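Local coordinates for protein endo-beta-1,4-glucanase (PDB 5H4U) that hydrolyses internal beta-1,4-glucosidic linkages in carboxymethylcellulose, lichenan and barley beta-glucan as an endo-acting cellulase of glycosyl hydrolase family 45, at residues Asn135-Met140 with Met202-Val207; Asn75-Phe80 with Tyr87-Ala92; Pro33-Gly38 with Gln101-Cys106; Ile122-Asn127 with Gln215-Val220. All coordinates share one frame; numbering follows the deposited sequence.

All four contacts are made mostly by buried residues, but their chemistry differs with place. Contact 1 is apolar and aromatic packing across the barrel interior, between strands 135-140 and 201-207. Contact 2 mixes backbone bonds, a water bridge and ring packing where the 75-80 loop enters a hairpin with strand 85-94. That strand pairs with 135-140 of contact 1 and with 120-128 of contact 4, so the three contacts share one sheet. Contact 4 is polar: one glutamine amide meets the end of helix 211-217. Contact 3 is covalent and has the most exposed margins; a second disulfide, C104 to C219, ties it to contact 4.

Contact 1: residues Asn135-Met140 with Met202-Val207; sequences NHFDLM and MKFTQV
F137 and F204 supply the aromatic part of this contact as an edge-to-face pair. The ring centroids lie 5.4 Å apart with planes at 57°, and the edge of F137 is directed at the face of F204, its CE1 standing above the middle of that ring. F204 CG sits between its backbone N and carbonyl carbon, the rotation that presents its face to F137 CE1.

The remaining apolar packing comes from M202. Its chain bends at chi2, and the terminal methyl meets the F137 ring obliquely, with M202 CE 3.8 Å from F137 CD1.

The polar contribution is indirect. N135 ND2 lies at the edge of the F204 ring, near its plane and 3.6 Å from F204 CE1, while the amide and ring planes stand 82° apart. ND2 itself is satisfied by a hydrogen bond to the S21 carbonyl, which helps hold the amide beside the aromatic edge. No hydrogen bond joins the two segments.

The short strand axes approach to 9.8 Å at 92°, so side chains and not backbones bridge the gap. F137 also meets Y107 edge-to-face and packs on V123 and V125, while the next residue, D138, is the inferred proton donor. Aromatic and aliphatic side chains meeting between crossing strands are characteristic of a barrel core, here that of the double-psi beta-barrel of family 45 endoglucanases.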
loop_
_atom_site.group_PDB
_atom_site.type_symbol
_atom_site.label_atom_id
_atom_site.label_comp_id
_atom_site.label_asym_id
_atom_site.label_seq_id
_atom_site.Cartn_x
_atom_site.Cartn_y
_atom_site.Cartn_z
ATOM N N ASN A 135 10.951 12.042 3.114
ATOM C CA ASN A 135 9.893 11.453 2.290
ATOM C C ASN A 135 10.014 9.937 2.231
ATOM O O ASN A 135 10.968 9.399 1.659
ATOM C CB ASN A 135 9.895 12.046 0.893
ATOM C CG ASN A 135 9.767 13.524 0.915
ATOM O OD1 ASN A 135 8.939 14.058 1.662
ATOM N ND2 ASN A 135 10.533 14.212 0.063
ATOM N N HIS A 136 9.013 9.256 2.775
ATOM C CA HIS A 136 9.064 7.817 2.952
ATOM C C HIS A 136 7.775 7.237 2.397
ATOM O O HIS A 136 6.688 7.648 2.817
ATOM C CB HIS A 136 9.187 7.491 4.442
ATOM C CG HIS A 136 10.447 7.998 5.071
ATOM N ND1 HIS A 136 11.447 7.171 5.535
ATOM C CD2 HIS A 136 10.862 9.266 5.314
ATOM C CE1 HIS A 136 12.421 7.907 6.043
ATOM N NE2 HIS A 136 12.092 9.181 5.919
ATOM N N PHE A 137 7.887 6.276 1.484
ATOM C CA PHE A 137 6.726 5.594 0.916
ATOM C C PHE A 137 6.873 4.113 1.222
ATOM O O PHE A 137 7.877 3.498 0.853
ATOM C CB PHE A 137 6.614 5.817 -0.595
ATOM C CG PHE A 137 5.950 7.108 -0.982
ATOM C CD1 PHE A 137 6.629 8.313 -0.880
ATOM C CD2 PHE A 137 4.668 7.114 -1.514
ATOM C CE1 PHE A 137 6.028 9.495 -1.259
ATOM C CE2 PHE A 137 4.058 8.296 -1.887
ATOM C CZ PHE A 137 4.726 9.487 -1.759
ATOM N N ASP A 138 5.874 3.541 1.878
ATOM C CA ASP A 138 5.860 2.119 2.220
ATOM C C ASP A 138 4.910 1.470 1.233
ATOM O O ASP A 138 3.698 1.615 1.350
ATOM C CB ASP A 138 5.432 1.879 3.668
ATOM C CG ASP A 138 6.077 2.865 4.654
ATOM O OD1 ASP A 138 7.293 3.160 4.518
ATOM O OD2 ASP A 138 5.375 3.338 5.588
ATOM N N LEU A 139 5.463 0.818 0.220
ATOM C CA LEU A 139 4.637 0.189 -0.803
ATOM C C LEU A 139 3.892 -1.010 -0.231
ATOM O O LEU A 139 4.473 -1.858 0.447
ATOM C CB LEU A 139 5.490 -0.232 -2.012
ATOM C CG LEU A 139 6.146 0.819 -2.926
ATOM C CD1 LEU A 139 6.869 1.903 -2.175
ATOM C CD2 LEU A 139 7.105 0.177 -3.903
ATOM N N MET A 140 2.618 -1.111 -0.565
ATOM C CA MET A 140 1.790 -2.198 -0.061
ATOM C C MET A 140 1.972 -3.414 -0.969
ATOM O O MET A 140 1.434 -3.474 -2.073
ATOM C CB MET A 140 0.339 -1.739 0.028
ATOM C CG MET A 140 0.062 -0.996 1.315
ATOM S SD MET A 140 -1.552 -0.180 1.458
ATOM C CE MET A 140 -2.532 -1.539 2.077
ATOM N N MET A 202 13.867 6.769 -4.936
ATOM C CA MET A 202 13.185 7.274 -6.116
ATOM C C MET A 202 13.144 8.793 -6.058
ATOM O O MET A 202 13.471 9.404 -5.039
ATOM C CB MET A 202 11.779 6.663 -6.239
ATOM C CG MET A 202 10.832 6.816 -5.037
ATOM S SD MET A 202 10.428 8.523 -4.775
ATOM C CE MET A 202 9.433 8.471 -3.366
ATOM N N LYS A 203 12.729 9.385 -7.174
ATOM C CA LYS A 203 12.202 10.736 -7.220
ATOM C C LYS A 203 10.719 10.635 -7.565
ATOM O O LYS A 203 10.300 9.690 -8.225
ATOM C CB LYS A 203 12.970 11.596 -8.235
ATOM C CG LYS A 203 13.162 10.915 -9.568
ATOM C CD LYS A 203 13.877 11.765 -10.624
ATOM C CE LYS A 203 14.344 10.883 -11.814
ATOM N NZ LYS A 203 13.574 11.106 -13.108
ATOM N N PHE A 204 9.909 11.575 -7.092
ATOM C CA PHE A 204 8.466 11.461 -7.222
ATOM C C PHE A 204 7.848 12.815 -7.498
ATOM O O PHE A 204 8.360 13.852 -7.086
ATOM C CB PHE A 204 7.804 10.868 -5.957
ATOM C CG PHE A 204 7.825 11.773 -4.745
ATOM C CD1 PHE A 204 8.961 11.881 -3.961
ATOM C CD2 PHE A 204 6.690 12.479 -4.364
ATOM C CE1 PHE A 204 8.984 12.712 -2.832
ATOM C CE2 PHE A 204 6.694 13.305 -3.222
ATOM C CZ PHE A 204 7.840 13.416 -2.462
ATOM N N THR A 205 6.670 12.771 -8.091
ATOM C CA THR A 205 5.885 13.962 -8.332
ATOM C C THR A 205 4.418 13.633 -8.140
ATOM O O THR A 205 3.954 12.550 -8.522
ATOM C CB THR A 205 6.123 14.497 -9.740
ATOM O OG1 THR A 205 7.538 14.569 -9.965
ATOM C CG2 THR A 205 5.482 15.893 -9.928
ATOM N N GLN A 206 3.704 14.557 -7.511
ATOM C CA GLN A 206 2.286 14.354 -7.308
ATOM C C GLN A 206 1.588 14.462 -8.658
ATOM O O GLN A 206 2.002 15.235 -9.529
ATOM C CB GLN A 206 1.748 15.363 -6.301
ATOM C CG GLN A 206 0.246 15.435 -6.227
ATOM C CD GLN A 206 -0.257 16.098 -4.940
ATOM O OE1 GLN A 206 -1.111 15.557 -4.254
ATOM N NE2 GLN A 206 0.298 17.244 -4.600
ATOM N N VAL A 207 0.599 13.590 -8.870
ATOM C CA VAL A 207 -0.187 13.572 -10.097
ATOM C C VAL A 207 -1.648 13.434 -9.693
ATOM O O VAL A 207 -1.968 12.993 -8.592
ATOM C CB VAL A 207 0.231 12.445 -11.087
ATOM C CG1 VAL A 207 1.718 12.532 -11.416
ATOM C CG2 VAL A 207 -0.112 11.085 -10.512
#

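Contact 2: residues Asn75-Phe80 with Tyr87-Ala92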
loop_
_atom_site.group_PDB
_atom_site.type_symbol
_atom_site.label_atom_id
_atom_site.label_comp_id
_atom_site.label_asym_id
_atom_site.label_seq_id
_atom_site.Cartn_x
_atom_site.Cartn_y
_atom_site.Cartn_z
ATOM N N ASN A 75 -8.457 -7.063 -1.209
ATOM C CA ASN A 75 -7.606 -7.797 -2.143
ATOM C C ASN A 75 -7.315 -6.917 -3.344
ATOM O O ASN A 75 -6.241 -6.995 -3.953
ATOM C CB ASN A 75 -8.299 -9.085 -2.587
ATOM C CG ASN A 75 -8.428 -10.110 -1.469
ATOM O OD1 ASN A 75 -7.558 -10.222 -0.626
ATOM N ND2 ASN A 75 -9.526 -10.867 -1.468
ATOM N N ASP A 76 -8.238 -6.003 -3.606
ATOM C CA ASP A 76 -8.230 -5.046 -4.689
ATOM C C ASP A 76 -7.075 -4.065 -4.601
ATOM O O ASP A 76 -6.720 -3.428 -5.602
ATOM C CB ASP A 76 -9.514 -4.235 -4.505
ATOM C CG ASP A 76 -10.230 -3.994 -5.752
ATOM O OD1 ASP A 76 -9.638 -4.309 -6.788
ATOM O OD2 ASP A 76 -11.379 -3.495 -5.691
ATOM N N GLN A 77 -6.469 -3.934 -3.431
ATOM C CA GLN A 77 -5.457 -2.921 -3.226
ATOM C C GLN A 77 -4.041 -3.479 -3.272
ATOM O O GLN A 77 -3.142 -2.967 -2.603
ATOM C CB GLN A 77 -5.795 -2.171 -1.937
ATOM C CG GLN A 77 -6.838 -1.079 -2.272
ATOM C CD GLN A 77 -7.572 -0.513 -1.075
ATOM O OE1 GLN A 77 -7.025 -0.408 0.019
ATOM N NE2 GLN A 77 -8.834 -0.141 -1.282
ATOM N N GLN A 78 -3.826 -4.498 -4.076
ATOM C CA GLN A 78 -2.548 -5.100 -4.396
ATOM C C GLN A 78 -1.868 -4.365 -5.545
ATOM O O GLN A 78 -2.538 -3.762 -6.388
ATOM C CB GLN A 78 -2.725 -6.540 -4.808
ATOM C CG GLN A 78 -2.954 -7.481 -3.707
ATOM C CD GLN A 78 -3.034 -8.863 -4.266
ATOM O OE1 GLN A 78 -3.987 -9.223 -4.936
ATOM N NE2 GLN A 78 -1.994 -9.624 -4.052
ATOM N N PRO A 79 -0.542 -4.460 -5.608
ATOM C CA PRO A 79 0.187 -3.828 -6.705
ATOM C C PRO A 79 -0.026 -4.586 -7.999
ATOM O O PRO A 79 -0.229 -5.805 -8.014
ATOM C CB PRO A 79 1.652 -3.906 -6.261
ATOM C CG PRO A 79 1.713 -5.064 -5.325
ATOM C CD PRO A 79 0.359 -5.127 -4.647
ATOM N N PHE A 80 0.042 -3.844 -9.099
ATOM C CA PHE A 80 -0.161 -4.418 -10.413
ATOM C C PHE A 80 0.591 -3.585 -11.435
ATOM O O PHE A 80 1.384 -2.706 -11.092
ATOM C CB PHE A 80 -1.653 -4.517 -10.727
ATOM C CG PHE A 80 -2.370 -3.203 -10.715
ATOM C CD1 PHE A 80 -2.830 -2.661 -9.526
ATOM C CD2 PHE A 80 -2.664 -2.552 -11.896
ATOM C CE1 PHE A 80 -3.520 -1.467 -9.504
ATOM C CE2 PHE A 80 -3.366 -1.362 -11.887
ATOM C CZ PHE A 80 -3.794 -0.820 -10.689
ATOM N N TYR A 87 1.638 0.102 -10.661
ATOM C CA TYR A 87 0.516 0.749 -10.000
ATOM C C TYR A 87 0.319 0.107 -8.641
ATOM O O TYR A 87 0.555 -1.086 -8.472
ATOM C CB TYR A 87 -0.772 0.664 -10.826
ATOM C CG TYR A 87 -0.738 1.603 -11.989
ATOM C CD1 TYR A 87 -1.162 2.907 -11.855
ATOM C CD2 TYR A 87 -0.245 1.194 -13.228
ATOM C CE1 TYR A 87 -1.112 3.778 -12.916
ATOM C CE2 TYR A 87 -0.186 2.063 -14.301
ATOM C CZ TYR A 87 -0.624 3.353 -14.134
ATOM O OH TYR A 87 -0.568 4.232 -15.191
ATOM N N GLY A 88 -0.068 0.903 -7.659
ATOM C CA GLY A 88 -0.317 0.310 -6.366
ATOM C C GLY A 88 -0.780 1.330 -5.358
ATOM O O GLY A 88 -1.156 2.457 -5.690
ATOM N N PHE A 89 -0.753 0.895 -4.116
ATOM C CA PHE A 89 -1.148 1.711 -2.991
ATOM C C PHE A 89 0.003 1.742 -1.992
ATOM O O PHE A 89 0.868 0.861 -1.979
ATOM C CB PHE A 89 -2.466 1.169 -2.418
ATOM C CG PHE A 89 -3.559 1.090 -3.457
ATOM C CD1 PHE A 89 -4.442 2.146 -3.636
ATOM C CD2 PHE A 89 -3.657 -0.005 -4.307
ATOM C CE1 PHE A 89 -5.420 2.100 -4.614
ATOM C CE2 PHE A 89 -4.634 -0.058 -5.292
ATOM C CZ PHE A 89 -5.518 0.989 -5.446
ATOM N N ALA A 90 0.041 2.793 -1.186
ATOM C CA ALA A 90 1.187 2.970 -0.315
ATOM C C ALA A 90 0.807 3.760 0.928
ATOM O O ALA A 90 -0.186 4.494 0.962
ATOM C CB ALA A 90 2.333 3.667 -1.041
ATOM N N ALA A 91 1.610 3.566 1.959
ATOM C CA ALA A 91 1.679 4.477 3.077
ATOM C C ALA A 91 2.718 5.540 2.762
ATOM O O ALA A 91 3.672 5.299 2.024
ATOM C CB ALA A 91 2.052 3.748 4.361
ATOM N N ALA A 92 2.497 6.742 3.258
ATOM C CA ALA A 92 3.476 7.780 3.003
ATOM C C ALA A 92 3.634 8.647 4.232
ATOM O O ALA A 92 2.739 8.767 5.073
ATOM C CB ALA A 92 3.118 8.639 1.788
HETATM O O HOH W 1 -0.468 -1.956 -3.455
#
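The antiparallel hairpin of strands 80-82 and 85-94 includes the hydrogen-bonded pair F80 and Y87. F80 N donates to Y87 O at 2.9 Å and 168°; in return Y87 N donates to F80 O at 2.9 Å. Just before the pair, P79 CA makes a C-H...O contact with Y87 O at 3.3 Å.

The side chains of this pair share a face of the sheet. F80 has its CG lodged between backbone N and carbonyl carbon, a rotation that lays its ring over the neighbour's methylene: Y87 CB is 3.5 Å from the F80 centroid, a CH-pi contact. Their planes are 18° from parallel, yet the lateral offset leaves little ring-on-ring overlap.

Strand 85-94 belongs to the double-psi barrel, and beyond the pair the 75-80 loop diverges from it. A water bridges the gap, 3.0 Å from Q77 O, to which it probably donates, and accepting from F89 N (2.9 Å). Next to this bridge Q77 CG stands over the centre of the F89 ring, 3.8 Å from its centroid and 8° off the normal. The Q77 amide continues to R48, where NE2 bonds the backbone carbonyl, while F89 also packs on L213 and S217 of helix 211-217.

Contact 3: residues Pro33-Gly38 with Gln101-Cys106; sequences PSCSWG and QTCCAC
C35 and C103 are joined by a disulfide that staples a 3-10 turn (S34 to S36) to the type II beta turn that begins on the last residue of helix 99-102, one of several such crosslinks in this family 45 double-psi barrel enzyme. The tight part of the contact is almost entirely this bridge. The SG atoms of C35 and C103 are 2.0 Å apart, and a chi3 of -83° is close to the perpendicular geometry preferred by disulfides. The CA atoms of C35 and C103 come within 5.5 Å, so the two turns nearly abut. C35 SG lies beside its own backbone N, anti to the carbonyl carbon (chi1 -57°), a rotation that points the sulfur at the second turn.

C104 adds a lesser apolar touch, with its SG 4.3 Å from C35 CB. Since C104 is itself bonded to C219, two disulfides leave adjacent residues of the one turn. No hydrogen bond runs between the segments, and the buried area is small, 147 Å² in all, consistent with a covalent tie rather than broad packing.

Away from the sulfurs the contact thins out. Q101 in the last turn of the helix and G38 beyond the 3-10 turn are exposed, and W37 is partly so, its indole engaged by K32 in a cation-pi pair. On the other turn, C103 O accepts from R221 NH1. The turn itself is closed by A105 N donating to T102 O at 2.9 Å, with C104 at its third position carrying a positive phi of 67°.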
loop_
_atom_site.group_PDB
_atom_site.type_symbol
_atom_site.label_atom_id
_atom_site.label_comp_id
_atom_site.label_asym_id
_atom_site.label_seq_id
_atom_site.Cartn_x
_atom_site.Cartn_y
_atom_site.Cartn_z
ATOM N N PRO A 33 -6.460 0.732 6.420
ATOM C CA PRO A 33 -5.537 1.859 6.274
ATOM C C PRO A 33 -6.134 3.163 6.792
ATOM O O PRO A 33 -7.352 3.370 6.793
ATOM C CB PRO A 33 -5.296 1.908 4.765
ATOM C CG PRO A 33 -6.527 1.325 4.174
ATOM C CD PRO A 33 -7.068 0.332 5.139
ATOM N N SER A 34 -5.245 4.059 7.223
ATOM C CA SER A 34 -5.698 5.228 7.970
ATOM C C SER A 34 -6.603 6.133 7.144
ATOM O O SER A 34 -7.515 6.751 7.696
ATOM C CB SER A 34 -4.504 6.009 8.509
ATOM O OG SER A 34 -3.864 6.736 7.482
ATOM N N CYS A 35 -6.416 6.182 5.826
ATOM C CA CYS A 35 -7.264 7.017 4.982
ATOM C C CYS A 35 -8.618 6.372 4.705
ATOM O O CYS A 35 -9.410 6.921 3.926
ATOM C CB CYS A 35 -6.572 7.324 3.652
ATOM S SG CYS A 35 -4.964 8.124 3.802
ATOM N N SER A 36 -8.885 5.208 5.303
ATOM C CA SER A 36 -10.178 4.559 5.195
ATOM C C SER A 36 -11.192 5.080 6.212
ATOM O O SER A 36 -12.336 4.631 6.195
ATOM C CB SER A 36 -10.013 3.046 5.335
ATOM N N TRP A 37 -10.824 6.015 7.079
ATOM C CA TRP A 37 -11.832 6.652 7.919
ATOM C C TRP A 37 -12.363 7.911 7.241
ATOM O O TRP A 37 -11.705 8.526 6.395
ATOM C CB TRP A 37 -11.287 7.015 9.297
ATOM C CG TRP A 37 -10.660 5.895 10.015
ATOM C CD1 TRP A 37 -9.366 5.558 9.980
ATOM C CD2 TRP A 37 -11.301 4.948 10.892
ATOM N NE1 TRP A 37 -9.137 4.457 10.760
ATOM C CE2 TRP A 37 -10.310 4.064 11.341
ATOM C CE3 TRP A 37 -12.614 4.767 11.342
ATOM C CZ2 TRP A 37 -10.580 3.006 12.215
ATOM C CZ3 TRP A 37 -12.878 3.723 12.211
ATOM C CH2 TRP A 37 -11.865 2.857 12.638
ATOM N N GLY A 38 -13.584 8.277 7.615
ATOM C CA GLY A 38 -14.135 9.537 7.168
ATOM C C GLY A 38 -13.509 10.707 7.896
ATOM O O GLY A 38 -12.982 10.582 8.998
ATOM N N GLN A 101 -3.523 16.515 3.394
ATOM C CA GLN A 101 -2.800 16.741 2.155
ATOM C C GLN A 101 -2.329 15.471 1.466
ATOM O O GLN A 101 -2.051 15.513 0.266
ATOM C CB GLN A 101 -1.572 17.616 2.429
ATOM C CG GLN A 101 -1.717 19.083 2.107
ATOM C CD GLN A 101 -0.364 19.681 1.852
ATOM O OE1 GLN A 101 0.206 19.513 0.751
ATOM N NE2 GLN A 101 0.200 20.352 2.879
ATOM N N THR A 102 -2.267 14.340 2.164
ATOM C CA THR A 102 -1.722 13.119 1.583
ATOM C C THR A 102 -2.757 12.036 1.339
ATOM O O THR A 102 -2.578 11.239 0.419
ATOM C CB THR A 102 -0.606 12.542 2.465
ATOM O OG1 THR A 102 -1.116 12.245 3.764
ATOM C CG2 THR A 102 0.519 13.535 2.599
ATOM N N CYS A 103 -3.831 11.994 2.121
ATOM C CA CYS A 103 -4.785 10.904 2.005
ATOM C C CYS A 103 -5.447 10.887 0.634
ATOM O O CYS A 103 -6.057 11.876 0.202
ATOM C CB CYS A 103 -5.827 10.981 3.118
ATOM S SG CYS A 103 -5.354 9.973 4.591
ATOM N N CYS A 104 -5.274 9.760 -0.058
ATOM C CA CYS A 104 -5.784 9.507 -1.400
ATOM C C CYS A 104 -5.136 10.382 -2.460
ATOM O O CYS A 104 -5.659 10.498 -3.566
ATOM C CB CYS A 104 -7.309 9.638 -1.442
ATOM S SG CYS A 104 -8.029 8.614 -0.167
ATOM N N ALA A 105 -4.001 10.991 -2.152
ATOM C CA ALA A 105 -3.224 11.642 -3.180
ATOM C C ALA A 105 -2.406 10.597 -3.919
ATOM O O ALA A 105 -2.018 9.567 -3.357
ATOM C CB ALA A 105 -2.312 12.701 -2.580
ATOM N N CYS A 106 -2.168 10.854 -5.192
ATOM C CA CYS A 106 -1.355 9.968 -6.007
ATOM C C CYS A 106 -0.013 10.588 -6.336
ATOM O O CYS A 106 0.105 11.795 -6.580
ATOM C CB CYS A 106 -2.049 9.578 -7.308
ATOM S SG CYS A 106 -3.392 8.475 -6.991
#

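Contact 4: residues Ile122-Asn127 with Gln215-Val220; sequences IVQVTN and QKSQCV
Q124 reaches from strand 120-128 to the C-terminal end of helix 211-217, where S217 and, just past the helix, C219 bind its amide. Its CB leaves the strand toward the helix, and CG stands trans to the backbone N (chi1 -173°); with the chain extended again at chi2, the side chain spans the gap at nearly full length. CD lies 3.4 Å from S217 OG, a consequence of the OE1 bond.

At the tip the two amide atoms part. OE1 accepts from S217 OG at 2.6 Å, the donor lying in the carbonyl plane on a lone pair, at a C=O...O angle of 120°. NE2 donates to C219 O at 2.8 Å, with that oxygen in the amide plane although the N-H...O angle is a bent 135°. A further, weak bond takes NE2 to C104 O, so both polar ends of this buried amide have partners and its rotation is fixed.

The serine works in both directions: while donating to the glutamine, S217 OG accepts from C219 N at 3.3 Å. C219 is in turn tethered to C104 by a disulfide. The chain leaves the helix at Q218, whose phi is positive, and the bond from C219 N back to S217 OG defines an ST turn at the helix C-terminus.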
loop_
_atom_site.group_PDB
_atom_site.type_symbol
_atom_site.label_atom_id
_atom_site.label_comp_id
_atom_site.label_asym_id
_atom_site.label_seq_id
_atom_site.Cartn_x
_atom_site.Cartn_y
_atom_site.Cartn_z
ATOM N N ILE A 122 3.177 4.241 -10.078
ATOM C CA ILE A 122 2.202 5.229 -9.650
ATOM C C ILE A 122 1.420 4.612 -8.504
ATOM O O ILE A 122 0.856 3.512 -8.637
ATOM C CB ILE A 122 1.289 5.647 -10.808
ATOM C CG1 ILE A 122 2.147 6.087 -11.990
ATOM C CG2 ILE A 122 0.390 6.780 -10.391
ATOM C CD1 ILE A 122 1.365 6.482 -13.201
ATOM N N VAL A 123 1.444 5.283 -7.354
ATOM C CA VAL A 123 0.766 4.778 -6.168
ATOM C C VAL A 123 -0.270 5.794 -5.724
ATOM O O VAL A 123 -0.121 7.007 -5.921
ATOM C CB VAL A 123 1.747 4.439 -5.014
ATOM C CG1 VAL A 123 2.713 3.367 -5.457
ATOM C CG2 VAL A 123 2.499 5.663 -4.564
ATOM N N GLN A 124 -1.340 5.279 -5.133
ATOM C CA GLN A 124 -2.249 6.082 -4.344
ATOM C C GLN A 124 -1.967 5.843 -2.867
ATOM O O GLN A 124 -1.842 4.693 -2.423
ATOM C CB GLN A 124 -3.705 5.768 -4.651
ATOM C CG GLN A 124 -4.635 6.749 -3.937
ATOM C CD GLN A 124 -6.088 6.442 -4.139
ATOM O OE1 GLN A 124 -6.455 5.318 -4.461
ATOM N NE2 GLN A 124 -6.938 7.440 -3.921
ATOM N N VAL A 125 -1.862 6.937 -2.121
ATOM C CA VAL A 125 -1.568 6.874 -0.702
ATOM C C VAL A 125 -2.877 6.583 0.025
ATOM O O VAL A 125 -3.874 7.296 -0.152
ATOM C CB VAL A 125 -0.932 8.186 -0.229
ATOM C CG1 VAL A 125 -0.797 8.219 1.293
ATOM C CG2 VAL A 125 0.394 8.418 -0.933
ATOM N N THR A 126 -2.898 5.495 0.800
ATOM C CA THR A 126 -4.070 5.142 1.589
ATOM C C THR A 126 -3.786 5.103 3.093
ATOM O O THR A 126 -4.705 4.853 3.888
ATOM C CB THR A 126 -4.643 3.798 1.121
ATOM O OG1 THR A 126 -3.723 2.741 1.409
ATOM C CG2 THR A 126 -4.851 3.857 -0.374
ATOM N N ASN A 127 -2.549 5.365 3.509
ATOM C CA ASN A 127 -2.192 5.166 4.900
ATOM C C ASN A 127 -1.039 6.079 5.250
ATOM O O ASN A 127 -0.241 6.454 4.392
ATOM C CB ASN A 127 -1.786 3.713 5.170
ATOM C CG ASN A 127 -1.608 3.439 6.628
ATOM O OD1 ASN A 127 -2.551 3.566 7.414
ATOM N ND2 ASN A 127 -0.390 3.115 7.021
ATOM N N GLN A 215 -10.713 3.780 -9.224
ATOM C CA GLN A 215 -11.850 2.883 -9.364
ATOM C C GLN A 215 -11.722 1.685 -8.432
ATOM O O GLN A 215 -12.730 1.055 -8.102
ATOM C CB GLN A 215 -11.999 2.478 -10.837
ATOM C CG GLN A 215 -12.602 1.124 -11.122
ATOM C CD GLN A 215 -11.582 0.188 -11.774
ATOM O OE1 GLN A 215 -11.008 0.516 -12.829
ATOM N NE2 GLN A 215 -11.341 -0.979 -11.147
ATOM N N LYS A 216 -10.508 1.394 -7.960
ATOM C CA LYS A 216 -10.300 0.366 -6.952
ATOM C C LYS A 216 -10.512 0.914 -5.545
ATOM O O LYS A 216 -11.273 0.338 -4.758
ATOM C CB LYS A 216 -8.893 -0.202 -7.092
ATOM C CG LYS A 216 -8.747 -1.235 -8.175
ATOM C CD LYS A 216 -7.324 -1.323 -8.658
ATOM C CE LYS A 216 -7.264 -2.181 -9.882
ATOM N NZ LYS A 216 -7.805 -1.416 -11.034
ATOM N N SER A 217 -9.883 2.050 -5.223
ATOM C CA SER A 217 -9.910 2.537 -3.844
ATOM C C SER A 217 -11.205 3.254 -3.505
ATOM O O SER A 217 -11.632 3.238 -2.344
ATOM C CB SER A 217 -8.747 3.489 -3.601
ATOM O OG SER A 217 -8.944 4.697 -4.316
ATOM N N GLN A 218 -11.826 3.879 -4.504
ATOM C CA GLN A 218 -13.063 4.651 -4.417
ATOM C C GLN A 218 -12.866 5.985 -3.710
ATOM O O GLN A 218 -13.853 6.667 -3.401
ATOM C CB GLN A 218 -14.194 3.861 -3.751
ATOM N N CYS A 219 -11.616 6.404 -3.497
ATOM C CA CYS A 219 -11.274 7.614 -2.748
ATOM C C CYS A 219 -10.644 8.627 -3.695
ATOM O O CYS A 219 -9.501 8.452 -4.132
ATOM C CB CYS A 219 -10.332 7.282 -1.605
ATOM S SG CYS A 219 -10.021 8.692 -0.536
ATOM N N VAL A 220 -11.405 9.666 -4.029
ATOM C CA VAL A 220 -10.999 10.698 -4.978
ATOM C C VAL A 220 -10.946 12.044 -4.274
ATOM O O VAL A 220 -11.960 12.503 -3.743
ATOM C CB VAL A 220 -11.966 10.757 -6.168
ATOM C CG1 VAL A 220 -11.649 11.947 -7.047
ATOM C CG2 VAL A 220 -11.889 9.472 -6.951
#